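Substrate binding periplasmic protein (Ralstonia solanacearum, PDB 3LOP) probably captures leucine or a related amino acid in the periplasm for uptake, as two-domain periplasmic binding proteins do, and holds a leucine in this crystal. Local coordinates at residues Trp35-Gly40 with Gly44-Leu49; Ile300-Pro305 with Thr317-Tyr322; Gly326-Asp331 with Pro338-Ile343. One frame throughout, in Å; residues are numbered along the deposited sequence.

In the fold
All three contacts lie in the two-domain periplasmic-binding-protein fold and follow one another in series along the chain. Interaction 1 joins helix 19-38 to strand 47-53, an outermost strand of the five-stranded parallel sheet. Interaction 2 sets the end of helix 284-303 against the loop after helix 309-317; its centre is about 17 Å from that of interaction 1, and E45 packs on P305 between them. Interaction 3, its centre about 15 Å from that of interaction 2 and 24 Å from that of interaction 1, shares with interaction 2 the antiparallel pair 322-323 and 329-331. Interactions 1 and 2 lie well out from the chain's centre; interaction 3 is closer in, its loop bonded to P120-I121 beside the magnesium-site residue K122.

Interaction 1: Trp35-Gly40 with Gly44-Leu49; sequences WLNLNG and GETIRL. With EDO (1,2-ethanediol), chain C.
The carboxamide of N37 meets the backbone of I47 at both of its ends, and this is the tight part of the contact. I47 N donates to N37 OD1 at 3.0 Å, almost straight at 178°, with the donor tilted 15° from the carbonyl plane. In return N37 ND2 donates to I47 O at 2.9 Å, arriving in the carbonyl plane on a lone pair. With CG anti to the carbonyl carbon (chi1 -74°), the amide reaches across to the strand, and the two bonds to one residue fix its rotation. T46 CG2 comes across the amide at about a right angle, 3.7 Å from N37 ND2. Deeper in, L36 CD2 touches I47 CG1 at 4.0 Å, and I47 continues inward onto F33 and I6.

Helix 19-38 and strand 47-53 are the second and third elements of a beta-alpha-beta unit that starts with strand 6-12, and the helix ends here in a Schellman motif. G40, at positive phi, is its C-prime residue, with G40 N bonded to N37 O.

At the exposed G40-G44 end the contact is loose. G40 O comes no nearer than 3.7 Å to G44, at its CA, and a water bridges the two residues, donating to G40 O and accepting from G44 N at 2.7 Å. At the other end a 1,2-ethanediol, probably from the crystallisation liquor, accepts from L49 N through O2 at 2.9 Å.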
ATOM      1  N   TRP A  35       1.730 -21.209   0.661  1.00  4.06           N
ATOM      2  CA  TRP A  35       3.126 -21.620   0.496  1.00  3.27           C
ATOM      3  C   TRP A  35       3.677 -22.095   1.842  1.00  3.95           C
ATOM      4  O   TRP A  35       4.311 -23.155   1.933  1.00  4.12           O
ATOM      5  CB  TRP A  35       3.902 -20.415  -0.049  1.00  3.80           C
ATOM      6  CG  TRP A  35       5.410 -20.438   0.008  1.00  4.60           C
ATOM      7  CD1 TRP A  35       6.200 -19.502   0.612  1.00  5.69           C
ATOM      8  CD2 TRP A  35       6.305 -21.321  -0.691  1.00  5.37           C
ATOM      9  NE1 TRP A  35       7.521 -19.731   0.328  1.00  5.11           N
ATOM     10  CE2 TRP A  35       7.618 -20.843  -0.470  1.00  4.62           C
ATOM     11  CE3 TRP A  35       6.128 -22.465  -1.483  1.00  4.61           C
ATOM     12  CZ2 TRP A  35       8.748 -21.464  -1.013  1.00  5.58           C
ATOM     13  CZ3 TRP A  35       7.257 -23.083  -2.025  1.00  4.96           C
ATOM     14  CH2 TRP A  35       8.548 -22.578  -1.785  1.00  4.57           C
ATOM     15  N   LEU A  36       3.411 -21.323   2.890  1.00  3.20           N
ATOM     16  CA  LEU A  36       3.861 -21.669   4.232  1.00  4.89           C
ATOM     17  C   LEU A  36       3.251 -23.008   4.644  1.00  4.90           C
ATOM     18  O   LEU A  36       3.932 -23.868   5.209  1.00  5.45           O
ATOM     19  CB  LEU A  36       3.441 -20.577   5.219  1.00  6.43           C
ATOM     20  CG  LEU A  36       3.827 -20.769   6.686  1.00  8.54           C
ATOM     21  CD1 LEU A  36       5.342 -20.786   6.822  1.00  9.89           C
ATOM     22  CD2 LEU A  36       3.227 -19.644   7.516  1.00 11.52           C
ATOM     23  N   ASN A  37       1.962 -23.179   4.366  1.00  4.47           N
ATOM     24  CA  ASN A  37       1.303 -24.427   4.699  1.00  5.06           C
ATOM     25  C   ASN A  37       1.899 -25.583   3.889  1.00  5.97           C
ATOM     26  O   ASN A  37       2.097 -26.658   4.394  1.00  6.59           O
ATOM     27  CB  ASN A  37      -0.218 -24.337   4.487  1.00  5.96           C
ATOM     28  CG  ASN A  37      -0.919 -23.505   5.560  1.00  6.23           C
ATOM     29  OD1 ASN A  37      -0.439 -23.390   6.691  1.00  6.32           O
ATOM     30  ND2 ASN A  37      -2.072 -22.936   5.209  1.00  7.12           N
ATOM     31  N   LEU A  38       2.216 -25.388   2.625  1.00  4.57           N
ATOM     32  CA  LEU A  38       2.806 -26.501   1.892  1.00  7.36           C
ATOM     33  C   LEU A  38       4.130 -26.933   2.530  1.00  6.72           C
ATOM     34  O   LEU A  38       4.541 -28.096   2.433  1.00  8.65           O
ATOM     35  CB  LEU A  38       3.063 -26.101   0.447  1.00  8.22           C
ATOM     36  CG  LEU A  38       1.889 -26.007  -0.518  1.00 10.87           C
ATOM     37  CD1 LEU A  38       2.423 -25.633  -1.893  1.00  9.67           C
ATOM     38  CD2 LEU A  38       1.158 -27.340  -0.581  1.00 10.64           C
ATOM     39  N   ASN A  39       4.796 -25.983   3.177  1.00  6.89           N
ATOM     40  CA  ASN A  39       6.081 -26.233   3.809  1.00  6.38           C
ATOM     41  C   ASN A  39       5.984 -26.668   5.261  1.00  7.71           C
ATOM     42  O   ASN A  39       6.985 -26.690   5.966  1.00  9.67           O
ATOM     43  CB  ASN A  39       6.964 -24.987   3.708  1.00  7.14           C
ATOM     44  CG  ASN A  39       7.609 -24.842   2.345  1.00  7.58           C
ATOM     45  OD1 ASN A  39       8.620 -25.481   2.060  1.00  7.25           O
ATOM     46  ND2 ASN A  39       7.021 -24.010   1.489  1.00  6.67           N
ATOM     47  N   GLY A  40       4.789 -27.003   5.727  1.00  6.92           N
ATOM     48  CA  GLY A  40       4.692 -27.445   7.106  1.00  7.01           C
ATOM     49  C   GLY A  40       4.002 -26.507   8.076  1.00  8.05           C
ATOM     50  O   GLY A  40       3.806 -26.860   9.239  1.00  8.34           O
ATOM     51  N   GLY A  44       4.101 -26.739  13.064  1.00 17.99           N
ATOM     52  CA  GLY A  44       3.176 -27.827  12.802  1.00 17.03           C
ATOM     53  C   GLY A  44       1.713 -27.427  12.743  1.00 16.58           C
ATOM     54  O   GLY A  44       0.835 -28.285  12.663  1.00 17.83           O
ATOM     55  N   GLU A  45       1.439 -26.129  12.774  1.00 14.28           N
ATOM     56  CA  GLU A  45       0.061 -25.663  12.731  1.00 13.69           C
ATOM     57  C   GLU A  45      -0.296 -25.032  11.389  1.00 11.42           C
ATOM     58  O   GLU A  45       0.525 -24.355  10.773  1.00  9.84           O
ATOM     59  CB  GLU A  45      -0.192 -24.665  13.865  1.00 16.46           C
ATOM     60  CG  GLU A  45       0.074 -25.235  15.250  1.00 20.82           C
ATOM     61  CD  GLU A  45      -0.319 -24.283  16.363  1.00 23.21           C
ATOM     62  OE1 GLU A  45      -1.530 -24.020  16.521  1.00 26.17           O
ATOM     63  OE2 GLU A  45       0.583 -23.798  17.077  1.00 25.46           O
ATOM     64  N   THR A  46      -1.526 -25.275  10.946  1.00 10.25           N
ATOM     65  CA  THR A  46      -2.035 -24.746   9.681  1.00  9.00           C
ATOM     66  C   THR A  46      -2.513 -23.315   9.869  1.00  9.33           C
ATOM     67  O   THR A  46      -3.195 -23.006  10.845  1.00 10.22           O
ATOM     68  CB  THR A  46      -3.264 -25.536   9.169  1.00  9.56           C
ATOM     69  OG1 THR A  46      -2.951 -26.919   9.046  1.00 11.90           O
ATOM     70  CG2 THR A  46      -3.689 -25.038   7.810  1.00 11.39           C
ATOM     71  N   ILE A  47      -2.167 -22.445   8.926  1.00  7.97           N
ATOM     72  CA  ILE A  47      -2.609 -21.061   8.995  1.00  8.18           C
ATOM     73  C   ILE A  47      -3.837 -20.921   8.105  1.00  7.09           C
ATOM     74  O   ILE A  47      -3.849 -21.395   6.970  1.00  8.97           O
ATOM     75  CB  ILE A  47      -1.522 -20.088   8.494  1.00 10.97           C
ATOM     76  CG1 ILE A  47      -0.239 -20.272   9.307  1.00 14.35           C
ATOM     77  CG2 ILE A  47      -2.027 -18.649   8.595  1.00 12.71           C
ATOM     78  CD1 ILE A  47      -0.412 -20.064  10.803  1.00 17.20           C
ATOM     79  N   ARG A  48      -4.881 -20.295   8.635  1.00  5.62           N
ATOM     80  CA  ARG A  48      -6.097 -20.085   7.866  1.00  6.92           C
ATOM     81  C   ARG A  48      -6.322 -18.594   7.702  1.00  6.18           C
ATOM     82  O   ARG A  48      -6.418 -17.864   8.687  1.00  7.80           O
ATOM     83  CB  ARG A  48      -7.313 -20.696   8.571  1.00  7.85           C
ATOM     84  CG  ARG A  48      -8.605 -20.500   7.782  1.00 11.69           C
ATOM     85  CD  ARG A  48      -9.847 -20.974   8.522  1.00 13.95           C
ATOM     86  NE  ARG A  48     -10.119 -20.182   9.718  1.00 16.21           N
ATOM     87  CZ  ARG A  48     -11.315 -20.082  10.288  1.00 17.00           C
ATOM     88  NH1 ARG A  48     -12.353 -20.724   9.771  1.00 18.87           N
ATOM     89  NH2 ARG A  48     -11.474 -19.341  11.376  1.00 16.83           N
ATOM     90  N   LEU A  49      -6.390 -18.145   6.455  1.00  4.92           N
ATOM     91  CA  LEU A  49      -6.634 -16.738   6.166  1.00  5.22           C
ATOM     92  C   LEU A  49      -8.086 -16.582   5.753  1.00  5.29           C
ATOM     93  O   LEU A  49      -8.546 -17.241   4.820  1.00  5.99           O
ATOM     94  CB  LEU A  49      -5.728 -16.247   5.035  1.00  6.43           C
ATOM     95  CG  LEU A  49      -6.049 -14.849   4.492  1.00  6.93           C
ATOM     96  CD1 LEU A  49      -5.867 -13.802   5.584  1.00  7.05           C
ATOM     97  CD2 LEU A  49      -5.138 -14.544   3.312  1.00  7.06           C
TER
HETATM   98  C1  EDO C 401      -4.146 -19.919   3.744  1.00 12.55           C
HETATM   99  O1  EDO C 401      -4.407 -19.037   2.650  1.00 11.87           O
HETATM  100  C2  EDO C 401      -5.316 -20.878   3.918  1.00 11.95           C
HETATM  101  O2  EDO C 401      -6.454 -20.154   4.378  1.00 10.28           O
HETATM  102  O   HOH W   1       5.922 -26.313  11.169  1.00 30.91           O

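Interaction 2: Ile300-Pro305 with Thr317-Tyr322; sequences IRRAGP and TELRDY. With NI (nickel (II) ion), chain H.
R302 turns CG anti to its carbonyl carbon (chi1 -63°) and then runs extended from CG to NE, which carries its guanidinium from the last turn of helix 284-303 to L319. The leucine has a similar first torsion (-70°), and its CD2 branch comes to lie over one face of the guanidinium. This is a helix-to-loop contact in the periplasmic-binding-protein fold: residues 317-322 leave helix 309-317 and lead into strand 322-323, at whose start D321 and Y322, both facing V330, form a G1 beta bulge.

The geometry shows a methyl packed on the face of the cation. L319 CD2 stands 3.4 Å above the guanidinium plane, offset toward the rim, and lies 3.5 Å from R302 CZ. The two side chains cross obliquely, with the methyl branch against the flat cation. L319 is buried, and also packs on V295 and F332.

The polar rim of the arginine has different partners. E298, one turn earlier on the same helix, takes R302 NE in a salt bridge and probably helps to set the direction of the guanidinium. E318 O approaches its edge near the plane, 3.8 Å from R302 NH1. The E318 carboxylate points elsewhere and binds a nickel ion through both oxygens, OE1 at 2.3 Å and OE2 at 2.2 Å, with three waters. Another water, in the guanidinium plane, accepts from R302 NH1 at 2.9 Å and from R320 N at 3.0 Å.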
ATOM      1  N   ILE A 300       4.044 -14.893  14.529  1.00  4.17           N
ATOM      2  CA  ILE A 300       3.272 -16.029  15.014  1.00  5.17           C
ATOM      3  C   ILE A 300       4.217 -17.160  15.416  1.00  4.94           C
ATOM      4  O   ILE A 300       4.009 -17.824  16.431  1.00  4.93           O
ATOM      5  CB  ILE A 300       2.280 -16.526  13.939  1.00  4.75           C
ATOM      6  CG1 ILE A 300       1.242 -15.432  13.660  1.00  5.06           C
ATOM      7  CG2 ILE A 300       1.588 -17.800  14.415  1.00  6.81           C
ATOM      8  CD1 ILE A 300       0.256 -15.768  12.558  1.00  5.79           C
ATOM      9  N   ARG A 301       5.262 -17.363  14.622  1.00  4.79           N
ATOM     10  CA  ARG A 301       6.242 -18.406  14.904  1.00  6.17           C
ATOM     11  C   ARG A 301       6.914 -18.151  16.250  1.00  7.21           C
ATOM     12  O   ARG A 301       7.070 -19.067  17.059  1.00  9.05           O
ATOM     13  CB  ARG A 301       7.304 -18.446  13.802  1.00  6.29           C
ATOM     14  CG  ARG A 301       8.275 -19.614  13.932  1.00  8.24           C
ATOM     15  CD  ARG A 301       9.391 -19.532  12.902  1.00 11.84           C
ATOM     16  NE  ARG A 301      10.327 -18.451  13.199  1.00 15.56           N
ATOM     17  CZ  ARG A 301      11.148 -18.441  14.247  1.00 17.67           C
ATOM     18  NH1 ARG A 301      11.151 -19.458  15.100  1.00 19.35           N
ATOM     19  NH2 ARG A 301      11.962 -17.413  14.445  1.00 17.89           N
ATOM     20  N   ARG A 302       7.307 -16.904  16.487  1.00  7.49           N
ATOM     21  CA  ARG A 302       7.964 -16.534  17.734  1.00  6.82           C
ATOM     22  C   ARG A 302       7.030 -16.604  18.937  1.00  8.91           C
ATOM     23  O   ARG A 302       7.483 -16.762  20.073  1.00  9.79           O
ATOM     24  CB  ARG A 302       8.543 -15.120  17.625  1.00  6.68           C
ATOM     25  CG  ARG A 302       9.628 -14.971  16.575  1.00  6.28           C
ATOM     26  CD  ARG A 302      10.217 -13.573  16.619  1.00  9.00           C
ATOM     27  NE  ARG A 302      11.247 -13.372  15.606  1.00 10.08           N
ATOM     28  CZ  ARG A 302      12.119 -12.368  15.616  1.00 10.40           C
ATOM     29  NH1 ARG A 302      12.089 -11.468  16.592  1.00 10.34           N
ATOM     30  NH2 ARG A 302      13.024 -12.263  14.653  1.00 13.02           N
ATOM     31  N   ALA A 303       5.729 -16.490  18.687  1.00  8.51           N
ATOM     32  CA  ALA A 303       4.740 -16.527  19.760  1.00  9.22           C
ATOM     33  C   ALA A 303       4.601 -17.907  20.395  1.00 10.63           C
ATOM     34  O   ALA A 303       4.034 -18.038  21.480  1.00 11.92           O
ATOM     35  CB  ALA A 303       3.392 -16.050  19.241  1.00  8.81           C
ATOM     36  N   GLY A 304       5.100 -18.933  19.713  1.00 12.39           N
ATOM     37  CA  GLY A 304       5.030 -20.279  20.259  1.00 13.95           C
ATOM     38  C   GLY A 304       3.774 -21.049  19.898  1.00 15.01           C
ATOM     39  O   GLY A 304       2.884 -20.516  19.242  1.00 14.70           O
ATOM     40  N   PRO A 305       3.678 -22.321  20.319  1.00 17.17           N
ATOM     41  CA  PRO A 305       2.525 -23.183  20.043  1.00 17.71           C
ATOM     42  C   PRO A 305       1.208 -22.590  20.537  1.00 17.03           C
ATOM     43  O   PRO A 305       1.173 -21.910  21.563  1.00 17.63           O
ATOM     44  CB  PRO A 305       2.882 -24.475  20.773  1.00 19.21           C
ATOM     45  CG  PRO A 305       4.369 -24.506  20.670  1.00 19.56           C
ATOM     46  CD  PRO A 305       4.734 -23.079  21.010  1.00 18.62           C
ATOM     47  N   THR A 317       5.859  -6.552  18.557  1.00  7.13           N
ATOM     48  CA  THR A 317       6.552  -5.411  19.139  1.00  8.75           C
ATOM     49  C   THR A 317       8.037  -5.665  19.358  1.00  8.95           C
ATOM     50  O   THR A 317       8.789  -4.733  19.633  1.00 11.05           O
ATOM     51  CB  THR A 317       5.930  -4.997  20.491  1.00  8.66           C
ATOM     52  OG1 THR A 317       6.187  -6.007  21.474  1.00 11.11           O
ATOM     53  CG2 THR A 317       4.434  -4.807  20.351  1.00  8.70           C
ATOM     54  N   GLU A 318       8.468  -6.914  19.232  1.00  9.71           N
ATOM     55  CA  GLU A 318       9.876  -7.218  19.451  1.00 10.75           C
ATOM     56  C   GLU A 318      10.656  -7.633  18.209  1.00 10.28           C
ATOM     57  O   GLU A 318      11.809  -8.048  18.310  1.00  9.84           O
ATOM     58  CB  GLU A 318      10.006  -8.271  20.553  1.00 13.13           C
ATOM     59  CG  GLU A 318       9.270  -7.860  21.816  1.00 15.45           C
ATOM     60  CD  GLU A 318       9.535  -8.766  22.993  1.00 17.58           C
ATOM     61  OE1 GLU A 318       9.430 -10.002  22.842  1.00 16.70           O
ATOM     62  OE2 GLU A 318       9.836  -8.230  24.081  1.00 20.88           O
ATOM     63  N   LEU A 319      10.036  -7.522  17.037  1.00  9.03           N
ATOM     64  CA  LEU A 319      10.735  -7.848  15.799  1.00  7.95           C
ATOM     65  C   LEU A 319      11.770  -6.744  15.594  1.00  7.25           C
ATOM     66  O   LEU A 319      11.409  -5.578  15.421  1.00  7.38           O
ATOM     67  CB  LEU A 319       9.767  -7.874  14.606  1.00  8.78           C
ATOM     68  CG  LEU A 319       8.753  -9.018  14.527  1.00  9.55           C
ATOM     69  CD1 LEU A 319       7.968  -8.892  13.229  1.00 11.48           C
ATOM     70  CD2 LEU A 319       9.464 -10.366  14.578  1.00 11.75           C
ATOM     71  N   ARG A 320      13.050  -7.107  15.629  1.00  8.14           N
ATOM     72  CA  ARG A 320      14.130  -6.135  15.458  1.00  8.44           C
ATOM     73  C   ARG A 320      14.967  -6.492  14.239  1.00  8.87           C
ATOM     74  O   ARG A 320      15.859  -7.337  14.308  1.00  9.54           O
ATOM     75  CB  ARG A 320      15.019  -6.107  16.710  1.00 10.23           C
ATOM     76  CG  ARG A 320      16.103  -5.017  16.718  1.00 12.20           C
ATOM     77  CD  ARG A 320      15.489  -3.636  16.594  1.00 14.10           C
ATOM     78  NE  ARG A 320      16.304  -2.570  17.182  1.00 15.13           N
ATOM     79  CZ  ARG A 320      17.437  -2.094  16.671  1.00 13.23           C
ATOM     80  NH1 ARG A 320      17.927  -2.582  15.540  1.00 15.97           N
ATOM     81  NH2 ARG A 320      18.069  -1.106  17.288  1.00 12.35           N
ATOM     82  N   ASP A 321      14.658  -5.846  13.121  1.00  7.21           N
ATOM     83  CA  ASP A 321      15.355  -6.063  11.860  1.00  7.16           C
ATOM     84  C   ASP A 321      15.169  -7.464  11.286  1.00  7.12           C
ATOM     85  O   ASP A 321      16.117  -8.070  10.777  1.00  7.04           O
ATOM     86  CB  ASP A 321      16.848  -5.759  12.014  1.00  8.20           C
ATOM     87  CG  ASP A 321      17.104  -4.383  12.592  1.00  9.79           C
ATOM     88  OD1 ASP A 321      16.545  -3.397  12.065  1.00 10.87           O
ATOM     89  OD2 ASP A 321      17.869  -4.287  13.573  1.00  9.38           O
ATOM     90  N   TYR A 322      13.949  -7.982  11.367  1.00  5.33           N
ATOM     91  CA  TYR A 322      13.668  -9.293  10.800  1.00  5.65           C
ATOM     92  C   TYR A 322      13.760  -9.134   9.282  1.00  4.75           C
ATOM     93  O   TYR A 322      13.105  -8.266   8.702  1.00  4.91           O
ATOM     94  CB  TYR A 322      12.266  -9.762  11.203  1.00  4.19           C
ATOM     95  CG  TYR A 322      11.768 -10.919  10.374  1.00  5.78           C
ATOM     96  CD1 TYR A 322      12.462 -12.129  10.337  1.00  5.57           C
ATOM     97  CD2 TYR A 322      10.626 -10.787   9.588  1.00  7.44           C
ATOM     98  CE1 TYR A 322      12.029 -13.177   9.530  1.00  6.28           C
ATOM     99  CE2 TYR A 322      10.186 -11.825   8.780  1.00  7.73           C
ATOM    100  CZ  TYR A 322      10.890 -13.015   8.752  1.00  8.34           C
ATOM    101  OH  TYR A 322      10.453 -14.035   7.936  1.00  9.97           O
TER
HETATM  102 NI    NI H 406       9.344 -10.091  25.139  1.00 18.73          NI
HETATM  103  O   HOH W   2      14.297  -9.621  16.661  1.00 11.98           O
HETATM  104  O   HOH W   3       9.157 -12.337  25.153  1.00 36.58           O
HETATM  105  O   HOH W   4       9.494  -9.196  27.252  1.00 20.47           O
HETATM  106  O   HOH W   5      11.653  -9.938  25.127  1.00 24.28           O

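Interaction 3: Gly326-Asp331 with Pro338-Ile343; sequences GGFTVD and PGSHYI
D331 N donates to G339 O at 2.8 Å, and this is the one direct hydrogen bond between the segments. It is fairly straight, 165° at the hydrogen, although the donor is tilted 29° from the carbonyl plane. Within the loop, S340 OG accepts from Y342 N at 3.1 Å, closing an ST turn. Water completes the polar pairing at two places: one molecule donates to T329 O and to S340 OG, a second to D331 O and to P338 O at 2.8 Å.

Two CA-H...O contacts flank the direct bond. V330 CA lies 3.4 Å from the same G339 O, and G339 CA turns to D331 O. Backbones come closest here, with the CA atoms of V330 and G339 4.6 Å apart.

Among apolar contacts, V330 CG1 lies 3.8 Å from G339 CA. F328 has CG anti to the backbone N (chi1 -173°), which carries the ring to S340 and Y342; Y342 CD2 sits at the edge of the phenyl near its plane, 4.0 Å from F328 CE2. The S340 hydroxyl approaches the same ring obliquely, OG 3.4 Å from F328 CZ.

G339 and S340 also bond through their backbones to P120 and I121, which directly precede K122 of the magnesium site, and H341 lies beside a nickel ion. The loop is thus tied both to P120-I121 and to strand 329-331. With one direct bond, two CA-H...O contacts and two waters, it follows the strand without pairing as a regular sheet partner.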
ATOM      1  N   GLY A 326      16.504 -10.460   1.094  1.00  6.29           N
ATOM      2  CA  GLY A 326      17.252  -9.433   0.388  1.00  7.79           C
ATOM      3  C   GLY A 326      17.554  -8.160   1.153  1.00  7.95           C
ATOM      4  O   GLY A 326      17.884  -7.136   0.551  1.00 10.26           O
ATOM      5  N   GLY A 327      17.442  -8.202   2.474  1.00  7.26           N
ATOM      6  CA  GLY A 327      17.734  -7.013   3.250  1.00  7.21           C
ATOM      7  C   GLY A 327      16.533  -6.142   3.547  1.00  7.75           C
ATOM      8  O   GLY A 327      16.676  -5.066   4.130  1.00  7.94           O
ATOM      9  N   PHE A 328      15.348  -6.579   3.132  1.00  5.45           N
ATOM     10  CA  PHE A 328      14.144  -5.812   3.425  1.00  4.63           C
ATOM     11  C   PHE A 328      13.805  -6.227   4.847  1.00  6.17           C
ATOM     12  O   PHE A 328      13.165  -7.253   5.078  1.00  6.85           O
ATOM     13  CB  PHE A 328      13.008  -6.175   2.463  1.00  4.26           C
ATOM     14  CG  PHE A 328      11.799  -5.292   2.603  1.00  5.14           C
ATOM     15  CD1 PHE A 328      10.824  -5.568   3.555  1.00  6.74           C
ATOM     16  CD2 PHE A 328      11.659  -4.160   1.809  1.00  6.73           C
ATOM     17  CE1 PHE A 328       9.724  -4.726   3.715  1.00  7.24           C
ATOM     18  CE2 PHE A 328      10.568  -3.312   1.961  1.00  7.00           C
ATOM     19  CZ  PHE A 328       9.596  -3.596   2.917  1.00  7.13           C
ATOM     20  N   THR A 329      14.266  -5.424   5.798  1.00  5.92           N
ATOM     21  CA  THR A 329      14.070  -5.714   7.210  1.00  6.63           C
ATOM     22  C   THR A 329      12.974  -4.894   7.860  1.00  5.82           C
ATOM     23  O   THR A 329      12.674  -3.782   7.434  1.00  5.97           O
ATOM     24  CB  THR A 329      15.375  -5.483   7.985  1.00  7.98           C
ATOM     25  OG1 THR A 329      15.828  -4.141   7.763  1.00  9.54           O
ATOM     26  CG2 THR A 329      16.445  -6.455   7.518  1.00  8.16           C
ATOM     27  N   VAL A 330      12.389  -5.460   8.911  1.00  5.67           N
ATOM     28  CA  VAL A 330      11.326  -4.804   9.648  1.00  6.53           C
ATOM     29  C   VAL A 330      11.701  -4.692  11.122  1.00  6.73           C
ATOM     30  O   VAL A 330      12.118  -5.669  11.746  1.00  6.99           O
ATOM     31  CB  VAL A 330      10.010  -5.595   9.515  1.00  8.40           C
ATOM     32  CG1 VAL A 330       8.896  -4.887  10.260  1.00  9.69           C
ATOM     33  CG2 VAL A 330       9.655  -5.759   8.044  1.00 11.08           C
ATOM     34  N   ASP A 331      11.568  -3.487  11.666  1.00  5.92           N
ATOM     35  CA  ASP A 331      11.871  -3.228  13.068  1.00  6.30           C
ATOM     36  C   ASP A 331      10.673  -2.523  13.699  1.00  6.65           C
ATOM     37  O   ASP A 331      10.424  -1.347  13.427  1.00  7.80           O
ATOM     38  CB  ASP A 331      13.126  -2.350  13.177  1.00  6.76           C
ATOM     39  CG  ASP A 331      13.396  -1.881  14.595  1.00  9.13           C
ATOM     40  OD1 ASP A 331      12.810  -2.456  15.534  1.00  9.95           O
ATOM     41  OD2 ASP A 331      14.203  -0.940  14.771  1.00 11.10           O
ATOM     42  N   PRO A 338       7.633   3.617  10.623  1.00  6.68           N
ATOM     43  CA  PRO A 338       7.262   2.379   9.931  1.00  6.04           C
ATOM     44  C   PRO A 338       8.300   1.292  10.193  1.00  6.70           C
ATOM     45  O   PRO A 338       9.471   1.587  10.436  1.00  6.63           O
ATOM     46  CB  PRO A 338       7.237   2.794   8.461  1.00  6.45           C
ATOM     47  CG  PRO A 338       6.878   4.255   8.525  1.00  7.03           C
ATOM     48  CD  PRO A 338       7.732   4.740   9.673  1.00  7.40           C
ATOM     49  N   GLY A 339       7.863   0.038  10.135  1.00  3.98           N
ATOM     50  CA  GLY A 339       8.770  -1.071  10.365  1.00  4.99           C
ATOM     51  C   GLY A 339       9.944  -1.107   9.404  1.00  4.55           C
ATOM     52  O   GLY A 339      11.059  -1.457   9.789  1.00  6.28           O
ATOM     53  N   SER A 340       9.691  -0.752   8.148  1.00  3.74           N
ATOM     54  CA  SER A 340      10.729  -0.745   7.127  1.00  4.75           C
ATOM     55  C   SER A 340      11.226   0.662   6.853  1.00  6.02           C
ATOM     56  O   SER A 340      10.433   1.593   6.728  1.00  5.40           O
ATOM     57  CB  SER A 340      10.198  -1.343   5.825  1.00  4.53           C
ATOM     58  OG  SER A 340      11.100  -1.098   4.758  1.00  5.05           O
ATOM     59  N   HIS A 341      12.543   0.810   6.760  1.00  6.76           N
ATOM     60  CA  HIS A 341      13.141   2.107   6.477  1.00  8.31           C
ATOM     61  C   HIS A 341      13.544   2.194   5.007  1.00  7.97           C
ATOM     62  O   HIS A 341      14.170   3.166   4.584  1.00 10.20           O
ATOM     63  CB  HIS A 341      14.365   2.338   7.371  1.00 10.96           C
ATOM     64  CG  HIS A 341      15.406   1.268   7.267  1.00 14.20           C
ATOM     65  ND1 HIS A 341      15.966   0.892   6.066  1.00 16.57           N
ATOM     66  CD2 HIS A 341      16.003   0.510   8.215  1.00 16.07           C
ATOM     67  CE1 HIS A 341      16.865  -0.052   6.281  1.00 16.37           C
ATOM     68  NE2 HIS A 341      16.908  -0.303   7.575  1.00 17.59           N
ATOM     69  N   TYR A 342      13.170   1.182   4.228  1.00  6.34           N
ATOM     70  CA  TYR A 342      13.511   1.149   2.810  1.00  6.22           C
ATOM     71  C   TYR A 342      12.664   2.050   1.923  1.00  5.97           C
ATOM     72  O   TYR A 342      11.432   2.012   1.958  1.00  6.43           O
ATOM     73  CB  TYR A 342      13.405  -0.277   2.261  1.00  6.20           C
ATOM     74  CG  TYR A 342      13.571  -0.341   0.758  1.00  6.29           C
ATOM     75  CD1 TYR A 342      14.823  -0.175   0.167  1.00  6.58           C
ATOM     76  CD2 TYR A 342      12.464  -0.508  -0.077  1.00  6.23           C
ATOM     77  CE1 TYR A 342      14.970  -0.169  -1.217  1.00  7.35           C
ATOM     78  CE2 TYR A 342      12.598  -0.501  -1.462  1.00  8.13           C
ATOM     79  CZ  TYR A 342      13.853  -0.330  -2.025  1.00  9.14           C
ATOM     80  OH  TYR A 342      13.988  -0.309  -3.393  1.00 10.43           O
ATOM     81  N   ILE A 343      13.339   2.854   1.112  1.00  6.30           N
ATOM     82  CA  ILE A 343      12.662   3.719   0.161  1.00  7.10           C
ATOM     83  C   ILE A 343      13.650   4.240  -0.870  1.00  7.65           C
ATOM     84  O   ILE A 343      14.709   4.776  -0.532  1.00  7.86           O
ATOM     85  CB  ILE A 343      11.937   4.906   0.841  1.00  7.58           C
ATOM     86  CG1 ILE A 343      11.246   5.751  -0.233  1.00  8.16           C
ATOM     87  CG2 ILE A 343      12.917   5.742   1.655  1.00  8.08           C
ATOM     88  CD1 ILE A 343      10.340   6.829   0.317  1.00  8.12           C
TER
HETATM   89  O   HOH W   6      13.588  -2.231   5.351  1.00  9.86           O
HETATM   90  O   HOH W   7      11.186   1.116  12.587  1.00 27.95           O